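Local atomic coordinates of periplasmic zinc-binding protein troA (Treponema pallidum, PDB entry 1K0F), a protein that binds zinc with high affinity and specificity in the periplasm and delivers it to the membrane permease of the TroABC ABC transporter for import into the cytoplasm. Residues D100-L109 / H168-Y178; M30-L38 / F246-G254. All blocks are in the same frame, centred on the assembly; numbering follows the deposited sequence.

Interaction 1: residues D100-L109 / H168-Y178; sequences DPHVWFDVKL and HDAFGYFSRAY
Phe105 and Phe171 form an offset stack at the apolar centre, ring centroids 4.4 Å apart and planes tilted by 21°. Only part of each ring overlaps: Phe171 CE2 sits over one face of Phe105, toward the rim, while Trp104 NE1 covers the opposite face. Beside the stack, Phe105 CB meets Phe174 CB at 3.9 Å, and Asn267 of helix 260-273 touches both stacked rings.

A second aromatic, Tyr173, reaches from the first turn of helix 172-178 into the bend of 100-109. Its ring takes Val103 CA almost exactly on the ring normal, a CH-pi contact, with Val103 CG1 and Leu109 CD2 against its outer carbons. With CG anti to the carbonyl carbon (chi1 -63°), the ring is carried alongside Val103 and toward Asp100, where Tyr173 OH sits so close to Asp100 O that the geometry of their hydrogen bond is doubtful. Farther along 168-178, Tyr178 OH receives a weak, bent bond from Val107 N (3.0 Å) and also pairs with Asp147 of helix 129-156.

Toward the polar edge, Ala170 CB lies over a face of the His102 imidazole, 3.7 Å from its centroid. His102 ND1 donates in its ring plane to Asp100 OD1 (2.8 Å, 170°), which fixes the ring's rotation. His102 NE2 comes within 3.7 Å of His168 NE2, whose ring is held through ND1 by Glu217; both are zinc ligands, with His37 and Asp248, of a family 9 solute-binding protein.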
loop_
_atom_site.group_PDB
_atom_site.type_symbol
_atom_site.label_atom_id
_atom_site.label_comp_id
_atom_site.label_asym_id
_atom_site.label_seq_id
_atom_site.Cartn_x
_atom_site.Cartn_y
_atom_site.Cartn_z
ATOM N N ASP A 100 -1.820 -3.768 11.501
ATOM C CA ASP A 100 -1.116 -3.504 10.248
ATOM C C ASP A 100 -2.132 -3.165 9.162
ATOM O O ASP A 100 -2.910 -4.010 8.736
ATOM C CB ASP A 100 -0.301 -4.739 9.853
ATOM C CG ASP A 100 0.731 -4.448 8.768
ATOM O OD1 ASP A 100 0.946 -3.266 8.441
ATOM O OD2 ASP A 100 1.329 -5.414 8.239
ATOM N N PRO A 101 -2.134 -1.905 8.713
ATOM C CA PRO A 101 -3.060 -1.432 7.677
ATOM C C PRO A 101 -2.645 -1.664 6.228
ATOM O O PRO A 101 -3.410 -1.363 5.314
ATOM C CB PRO A 101 -3.199 0.051 7.986
ATOM C CG PRO A 101 -1.924 0.422 8.699
ATOM C CD PRO A 101 -1.251 -0.829 9.185
ATOM N N HIS A 102 -1.451 -2.207 6.020
ATOM C CA HIS A 102 -0.942 -2.440 4.673
ATOM C C HIS A 102 -1.402 -3.745 4.061
ATOM O O HIS A 102 -0.602 -4.509 3.532
ATOM C CB HIS A 102 0.571 -2.371 4.699
ATOM C CG HIS A 102 1.094 -1.131 5.349
ATOM N ND1 HIS A 102 1.269 -1.023 6.713
ATOM C CD2 HIS A 102 1.447 0.068 4.829
ATOM C CE1 HIS A 102 1.709 0.188 7.004
ATOM N NE2 HIS A 102 1.827 0.870 5.877
ATOM N N VAL A 103 -2.706 -3.967 4.113
ATOM C CA VAL A 103 -3.320 -5.180 3.594
ATOM C C VAL A 103 -3.329 -5.293 2.069
ATOM O O VAL A 103 -3.537 -6.370 1.516
ATOM C CB VAL A 103 -4.764 -5.300 4.108
ATOM C CG1 VAL A 103 -4.762 -5.424 5.628
ATOM C CG2 VAL A 103 -5.556 -4.084 3.681
ATOM N N TRP A 104 -3.107 -4.181 1.387
ATOM C CA TRP A 104 -3.097 -4.206 -0.065
ATOM C C TRP A 104 -1.848 -4.913 -0.559
ATOM O O TRP A 104 -1.546 -4.887 -1.753
ATOM C CB TRP A 104 -3.105 -2.789 -0.614
ATOM C CG TRP A 104 -1.998 -1.990 -0.068
ATOM C CD1 TRP A 104 -0.691 -2.020 -0.459
ATOM C CD2 TRP A 104 -2.078 -1.058 1.007
ATOM N NE1 TRP A 104 0.051 -1.158 0.310
ATOM C CE2 TRP A 104 -0.776 -0.553 1.219
ATOM C CE3 TRP A 104 -3.126 -0.596 1.811
ATOM C CZ2 TRP A 104 -0.494 0.389 2.204
ATOM C CZ3 TRP A 104 -2.845 0.339 2.793
ATOM C CH2 TRP A 104 -1.539 0.823 2.979
ATOM N N PHE A 105 -1.100 -5.511 0.362
ATOM C CA PHE A 105 0.102 -6.225 -0.028
ATOM C C PHE A 105 -0.132 -7.724 0.017
ATOM O O PHE A 105 0.762 -8.512 -0.279
ATOM C CB PHE A 105 1.290 -5.813 0.834
ATOM C CG PHE A 105 2.020 -4.611 0.296
ATOM C CD1 PHE A 105 2.175 -4.437 -1.074
ATOM C CD2 PHE A 105 2.516 -3.637 1.155
ATOM C CE1 PHE A 105 2.815 -3.307 -1.584
ATOM C CE2 PHE A 105 3.154 -2.506 0.661
ATOM C CZ PHE A 105 3.301 -2.335 -0.713
ATOM N N ASP A 106 -1.345 -8.104 0.414
ATOM C CA ASP A 106 -1.758 -9.495 0.403
ATOM C C ASP A 106 -2.913 -9.454 -0.596
ATOM O O ASP A 106 -4.068 -9.271 -0.222
ATOM C CB ASP A 106 -2.258 -9.972 1.766
ATOM C CG ASP A 106 -2.634 -11.454 1.760
ATOM O OD1 ASP A 106 -2.843 -12.015 0.658
ATOM O OD2 ASP A 106 -2.719 -12.064 2.850
ATOM N N VAL A 107 -2.570 -9.576 -1.874
ATOM C CA VAL A 107 -3.531 -9.539 -2.971
ATOM C C VAL A 107 -4.820 -10.282 -2.682
ATOM O O VAL A 107 -5.896 -9.813 -3.029
ATOM C CB VAL A 107 -2.922 -10.132 -4.244
ATOM C CG1 VAL A 107 -3.915 -10.062 -5.366
ATOM C CG2 VAL A 107 -1.645 -9.405 -4.598
ATOM N N LYS A 108 -4.705 -11.442 -2.048
ATOM C CA LYS A 108 -5.865 -12.261 -1.731
ATOM C C LYS A 108 -6.749 -11.651 -0.644
ATOM O O LYS A 108 -7.965 -11.839 -0.635
ATOM C CB LYS A 108 -5.394 -13.649 -1.295
ATOM C CG LYS A 108 -6.202 -14.801 -1.867
ATOM C CD LYS A 108 -6.685 -15.741 -0.760
ATOM C CE LYS A 108 -5.941 -17.073 -0.779
ATOM N NZ LYS A 108 -6.767 -18.169 -0.194
ATOM N N LEU A 109 -6.130 -10.929 0.280
ATOM C CA LEU A 109 -6.856 -10.297 1.377
ATOM C C LEU A 109 -7.264 -8.879 1.000
ATOM O O LEU A 109 -7.989 -8.208 1.736
ATOM C CB LEU A 109 -5.985 -10.273 2.631
ATOM C CG LEU A 109 -6.557 -9.573 3.863
ATOM C CD1 LEU A 109 -7.354 -10.569 4.695
ATOM C CD2 LEU A 109 -5.420 -8.966 4.674
ATOM N N HIS A 168 10.152 1.483 5.474
ATOM C CA HIS A 168 9.327 1.339 6.679
ATOM C C HIS A 168 8.539 0.018 6.725
ATOM O O HIS A 168 8.364 -0.635 5.701
ATOM C CB HIS A 168 8.404 2.573 6.862
ATOM C CG HIS A 168 7.122 2.529 6.085
ATOM N ND1 HIS A 168 7.082 2.435 4.711
ATOM C CD2 HIS A 168 5.833 2.648 6.488
ATOM C CE1 HIS A 168 5.827 2.499 4.299
ATOM N NE2 HIS A 168 5.051 2.630 5.357
ATOM N N ASP A 169 8.089 -0.372 7.920
ATOM C CA ASP A 169 7.345 -1.622 8.156
ATOM C C ASP A 169 6.011 -1.673 7.432
ATOM O O ASP A 169 4.951 -1.680 8.063
ATOM C CB ASP A 169 7.099 -1.802 9.663
ATOM C CG ASP A 169 7.506 -3.183 10.171
ATOM O OD1 ASP A 169 7.982 -4.006 9.352
ATOM O OD2 ASP A 169 7.342 -3.434 11.393
ATOM N N ALA A 170 6.069 -1.750 6.110
ATOM C CA ALA A 170 4.866 -1.768 5.301
ATOM C C ALA A 170 4.725 -3.013 4.442
ATOM O O ALA A 170 4.123 -2.957 3.379
ATOM C CB ALA A 170 4.831 -0.530 4.418
ATOM N N PHE A 171 5.262 -4.137 4.884
ATOM C CA PHE A 171 5.139 -5.338 4.077
ATOM C C PHE A 171 4.886 -6.566 4.918
ATOM O O PHE A 171 5.132 -7.682 4.483
ATOM C CB PHE A 171 6.391 -5.537 3.224
ATOM C CG PHE A 171 6.614 -4.445 2.212
ATOM C CD1 PHE A 171 7.390 -3.337 2.530
ATOM C CD2 PHE A 171 6.063 -4.531 0.942
ATOM C CE1 PHE A 171 7.616 -2.326 1.597
ATOM C CE2 PHE A 171 6.284 -3.522 -0.002
ATOM C CZ PHE A 171 7.062 -2.419 0.328
ATOM N N GLY A 172 4.390 -6.353 6.130
ATOM C CA GLY A 172 4.097 -7.468 7.013
ATOM C C GLY A 172 3.257 -8.545 6.336
ATOM O O GLY A 172 3.626 -9.727 6.355
ATOM N N TYR A 173 2.126 -8.148 5.747
ATOM C CA TYR A 173 1.258 -9.102 5.057
ATOM C C TYR A 173 1.990 -9.637 3.837
ATOM O O TYR A 173 1.813 -10.788 3.449
ATOM C CB TYR A 173 -0.037 -8.438 4.609
ATOM C CG TYR A 173 -0.900 -7.932 5.734
ATOM C CD1 TYR A 173 -2.159 -8.473 5.975
ATOM C CD2 TYR A 173 -0.495 -6.851 6.508
ATOM C CE1 TYR A 173 -2.996 -7.938 6.950
ATOM C CE2 TYR A 173 -1.325 -6.315 7.477
ATOM C CZ TYR A 173 -2.567 -6.854 7.696
ATOM O OH TYR A 173 -3.382 -6.283 8.645
ATOM N N PHE A 174 2.810 -8.792 3.225
ATOM C CA PHE A 174 3.576 -9.208 2.060
ATOM C C PHE A 174 4.467 -10.373 2.503
ATOM O O PHE A 174 4.614 -11.370 1.792
ATOM C CB PHE A 174 4.429 -8.042 1.539
ATOM C CG PHE A 174 5.359 -8.417 0.417
ATOM C CD1 PHE A 174 4.904 -8.463 -0.898
ATOM C CD2 PHE A 174 6.692 -8.738 0.683
ATOM C CE1 PHE A 174 5.761 -8.824 -1.929
ATOM C CE2 PHE A 174 7.557 -9.100 -0.338
ATOM C CZ PHE A 174 7.094 -9.145 -1.646
ATOM N N SER A 175 5.042 -10.240 3.694
ATOM C CA SER A 175 5.905 -11.272 4.237
ATOM C C SER A 175 5.075 -12.504 4.566
ATOM O O SER A 175 5.410 -13.614 4.151
ATOM C CB SER A 175 6.612 -10.757 5.497
ATOM O OG SER A 175 5.853 -11.002 6.674
ATOM N N ARG A 176 3.980 -12.301 5.295
ATOM C CA ARG A 176 3.107 -13.398 5.692
ATOM C C ARG A 176 2.499 -14.128 4.498
ATOM O O ARG A 176 2.307 -15.342 4.535
ATOM C CB ARG A 176 1.989 -12.870 6.596
ATOM C CG ARG A 176 0.906 -13.887 6.910
ATOM C CD ARG A 176 -0.102 -13.325 7.893
ATOM N NE ARG A 176 -1.289 -12.820 7.211
ATOM C CZ ARG A 176 -2.422 -12.479 7.819
ATOM N NH1 ARG A 176 -2.536 -12.583 9.135
ATOM N NH2 ARG A 176 -3.451 -12.036 7.104
ATOM N N ALA A 177 2.230 -13.383 3.429
ATOM C CA ALA A 177 1.601 -13.939 2.231
ATOM C C ALA A 177 2.514 -14.722 1.308
ATOM O O ALA A 177 2.213 -15.858 0.951
ATOM C CB ALA A 177 0.927 -12.829 1.439
ATOM N N TYR A 178 3.633 -14.114 0.935
ATOM C CA TYR A 178 4.563 -14.744 0.011
ATOM C C TYR A 178 5.913 -15.161 0.597
ATOM O O TYR A 178 6.843 -15.484 -0.149
ATOM C CB TYR A 178 4.741 -13.808 -1.186
ATOM C CG TYR A 178 3.432 -13.150 -1.569
ATOM C CD1 TYR A 178 2.518 -13.803 -2.397
ATOM C CD2 TYR A 178 3.073 -11.907 -1.046
ATOM C CE1 TYR A 178 1.276 -13.241 -2.691
ATOM C CE2 TYR A 178 1.830 -11.335 -1.336
ATOM C CZ TYR A 178 0.939 -12.011 -2.156
ATOM O OH TYR A 178 -0.293 -11.470 -2.428
#

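Interaction 2: residues M30-L38 / F246-G254; sequences MGPGVDPHL and FSDAMGDAG
His37 and Asp248, two of the zinc ligands of this family 9 solute-binding protein, meet where the loop after strand 25-28 faces the loop after strand 240-245. His37 NE2 lies 3.0 Å from Asp248 OD2, yet the angle is too poor for a hydrogen bond, and the ring and carboxylate planes stand 84° apart. Such closeness without a bond is consistent with two ligands that converge on one metal position, here without metal.

Asp35 OD1 approaches the same Asp248 OD2 to roughly 3.5 Å, a value that is approximate because the position of Asp35 OD1 is less certain; the two acidic side chains lie side by side and point the same way. Asp35 is itself held from outside, its OD2 bonded to Thr190, and His37 ND1 makes a weak bond to Leu62 O.

Farther along, backbone and small side chains carry the contact. Ala249 CB packs against Val34 O at 3.4 Å and borders the Gly31-Val34 type II turn, whose third residue, Gly33, has the positive phi (56°) that favours glycine. Pro32, the second residue of that turn, crosses the Asp252 side chain at about a right angle on the more exposed side. No conventional hydrogen bond links 30-38 to 246-254; Pro32 CA does point its hydrogen at Met250 O, a CA-H...O contact of 3.2 Å with 137° at the hydrogen.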
loop_
_atom_site.group_PDB
_atom_site.type_symbol
_atom_site.label_atom_id
_atom_site.label_comp_id
_atom_site.label_asym_id
_atom_site.label_seq_id
_atom_site.Cartn_x
_atom_site.Cartn_y
_atom_site.Cartn_z
ATOM N N MET A 30 -4.548 11.107 -2.455
ATOM C CA MET A 30 -3.134 10.873 -2.204
ATOM C C MET A 30 -2.481 10.243 -3.433
ATOM O O MET A 30 -2.765 9.099 -3.785
ATOM C CB MET A 30 -2.973 9.970 -0.991
ATOM C CG MET A 30 -4.020 10.190 0.078
ATOM S SD MET A 30 -3.766 9.008 1.371
ATOM C CE MET A 30 -4.272 9.933 2.808
ATOM N N GLY A 31 -1.606 11.002 -4.084
ATOM C CA GLY A 31 -0.956 10.501 -5.281
ATOM C C GLY A 31 0.451 9.950 -5.104
ATOM O O GLY A 31 0.934 9.770 -3.980
ATOM N N PRO A 32 1.130 9.662 -6.218
ATOM C CA PRO A 32 2.482 9.123 -6.139
ATOM C C PRO A 32 3.314 9.856 -5.091
ATOM O O PRO A 32 3.066 11.024 -4.795
ATOM C CB PRO A 32 3.034 9.323 -7.553
ATOM C CG PRO A 32 1.950 10.029 -8.342
ATOM C CD PRO A 32 0.678 9.820 -7.606
ATOM N N GLY A 33 4.294 9.157 -4.531
ATOM C CA GLY A 33 5.149 9.767 -3.532
ATOM C C GLY A 33 4.420 10.351 -2.335
ATOM O O GLY A 33 4.994 11.152 -1.597
ATOM N N VAL A 34 3.165 9.950 -2.132
ATOM C CA VAL A 34 2.359 10.446 -1.011
ATOM C C VAL A 34 2.155 9.463 0.166
ATOM O O VAL A 34 1.562 8.389 0.017
ATOM C CB VAL A 34 0.969 10.911 -1.503
ATOM C CG1 VAL A 34 0.020 11.099 -0.323
ATOM C CG2 VAL A 34 1.111 12.206 -2.275
ATOM N N ASP A 35 2.634 9.863 1.345
ATOM C CA ASP A 35 2.503 9.050 2.540
ATOM C C ASP A 35 1.189 9.345 3.220
ATOM O O ASP A 35 1.008 10.410 3.807
ATOM C CB ASP A 35 3.636 9.338 3.520
ATOM C CG ASP A 35 3.572 8.458 4.754
ATOM O OD1 ASP A 35 2.477 7.951 5.073
ATOM O OD2 ASP A 35 4.620 8.274 5.403
ATOM N N PRO A 36 0.256 8.392 3.173
ATOM C CA PRO A 36 -1.066 8.539 3.786
ATOM C C PRO A 36 -1.019 8.779 5.294
ATOM O O PRO A 36 -1.864 9.498 5.838
ATOM C CB PRO A 36 -1.777 7.235 3.431
ATOM C CG PRO A 36 -0.980 6.637 2.328
ATOM C CD PRO A 36 0.418 7.084 2.524
ATOM N N HIS A 37 -0.034 8.170 5.956
ATOM C CA HIS A 37 0.138 8.306 7.402
ATOM C C HIS A 37 0.135 9.777 7.796
ATOM O O HIS A 37 -0.753 10.256 8.497
ATOM C CB HIS A 37 1.468 7.694 7.852
ATOM C CG HIS A 37 1.676 6.278 7.406
ATOM N ND1 HIS A 37 0.794 5.264 7.714
ATOM C CD2 HIS A 37 2.675 5.702 6.693
ATOM C CE1 HIS A 37 1.239 4.125 7.211
ATOM N NE2 HIS A 37 2.378 4.364 6.585
ATOM N N LEU A 38 1.142 10.490 7.321
ATOM C CA LEU A 38 1.296 11.894 7.638
ATOM C C LEU A 38 0.651 12.812 6.613
ATOM O O LEU A 38 1.146 13.909 6.355
ATOM C CB LEU A 38 2.784 12.198 7.764
ATOM C CG LEU A 38 3.549 11.020 8.378
ATOM C CD1 LEU A 38 4.852 10.801 7.630
ATOM C CD2 LEU A 38 3.802 11.290 9.855
ATOM N N PHE A 246 7.058 0.691 -3.875
ATOM C CA PHE A 246 5.825 1.416 -3.627
ATOM C C PHE A 246 5.308 0.894 -2.313
ATOM O O PHE A 246 4.965 -0.277 -2.211
ATOM C CB PHE A 246 4.807 1.131 -4.723
ATOM C CG PHE A 246 5.152 1.752 -6.032
ATOM C CD1 PHE A 246 5.147 3.132 -6.174
ATOM C CD2 PHE A 246 5.553 0.967 -7.094
ATOM C CE1 PHE A 246 5.545 3.720 -7.351
ATOM C CE2 PHE A 246 5.954 1.541 -8.274
ATOM C CZ PHE A 246 5.955 2.920 -8.409
ATOM N N SER A 247 5.272 1.747 -1.301
ATOM C CA SER A 247 4.785 1.311 -0.009
ATOM C C SER A 247 3.312 1.648 0.125
ATOM O O SER A 247 2.449 0.792 -0.085
ATOM C CB SER A 247 5.574 1.974 1.115
ATOM O OG SER A 247 6.196 3.164 0.678
ATOM N N ASP A 248 3.015 2.895 0.469
ATOM C CA ASP A 248 1.630 3.304 0.625
ATOM C C ASP A 248 1.107 4.003 -0.619
ATOM O O ASP A 248 -0.103 4.150 -0.784
ATOM C CB ASP A 248 1.476 4.251 1.822
ATOM C CG ASP A 248 2.343 3.853 3.010
ATOM O OD1 ASP A 248 2.415 2.647 3.327
ATOM O OD2 ASP A 248 2.947 4.759 3.632
ATOM N N ALA A 249 2.025 4.423 -1.490
ATOM C CA ALA A 249 1.658 5.140 -2.711
ATOM C C ALA A 249 1.987 4.407 -4.004
ATOM O O ALA A 249 2.951 3.641 -4.074
ATOM C CB ALA A 249 2.326 6.520 -2.726
ATOM N N MET A 250 1.181 4.676 -5.029
ATOM C CA MET A 250 1.349 4.056 -6.336
ATOM C C MET A 250 2.184 4.919 -7.260
ATOM O O MET A 250 2.684 5.978 -6.868
ATOM C CB MET A 250 -0.008 3.834 -6.995
ATOM C CG MET A 250 -0.808 2.694 -6.433
ATOM S SD MET A 250 -2.047 2.177 -7.615
ATOM C CE MET A 250 -2.602 3.756 -8.256
ATOM N N GLY A 251 2.318 4.459 -8.497
ATOM C CA GLY A 251 3.071 5.216 -9.476
ATOM C C GLY A 251 2.184 6.302 -10.055
ATOM O O GLY A 251 1.060 6.499 -9.577
ATOM N N ASP A 252 2.680 7.004 -11.074
ATOM C CA ASP A 252 1.923 8.078 -11.716
ATOM C C ASP A 252 0.761 7.547 -12.537
ATOM O O ASP A 252 0.890 6.531 -13.225
ATOM C CB ASP A 252 2.820 8.890 -12.641
ATOM C CG ASP A 252 3.959 9.539 -11.914
ATOM O OD1 ASP A 252 3.725 10.220 -10.890
ATOM O OD2 ASP A 252 5.097 9.368 -12.382
ATOM N N ALA A 253 -0.371 8.243 -12.467
ATOM C CA ALA A 253 -1.547 7.839 -13.220
ATOM C C ALA A 253 -1.120 7.754 -14.678
ATOM O O ALA A 253 -0.408 8.633 -15.170
ATOM C CB ALA A 253 -2.660 8.865 -13.053
ATOM N N GLY A 254 -1.537 6.691 -15.360
ATOM C CA GLY A 254 -1.174 6.522 -16.755
ATOM C C GLY A 254 0.000 5.575 -16.948
ATOM O O GLY A 254 0.303 5.181 -18.081
#

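Each interaction contributes two of the four zinc ligands: His102 and His168 come from interaction 1, His37 and Asp248 from interaction 2. The centres of the two interactions lie about 16 Å apart, but their edges touch, and the four donor groups face one vacant point in this closed conformation of the zinc-free protein. Two crossings show the joining: His102 CD2 packs 3.1 Å from Asp248 OD1, and Asp248 OD1 takes a weak hydrogen bond from His168 NE2. Behind the ligands, Trp104 NE1 reaches Ser247 O at 3.1 Å, a probable hydrogen bond linking 100-109 to 246-254. Glu217 forms a second shell shared by both, bonding His168 ND1 and Ser247 OG.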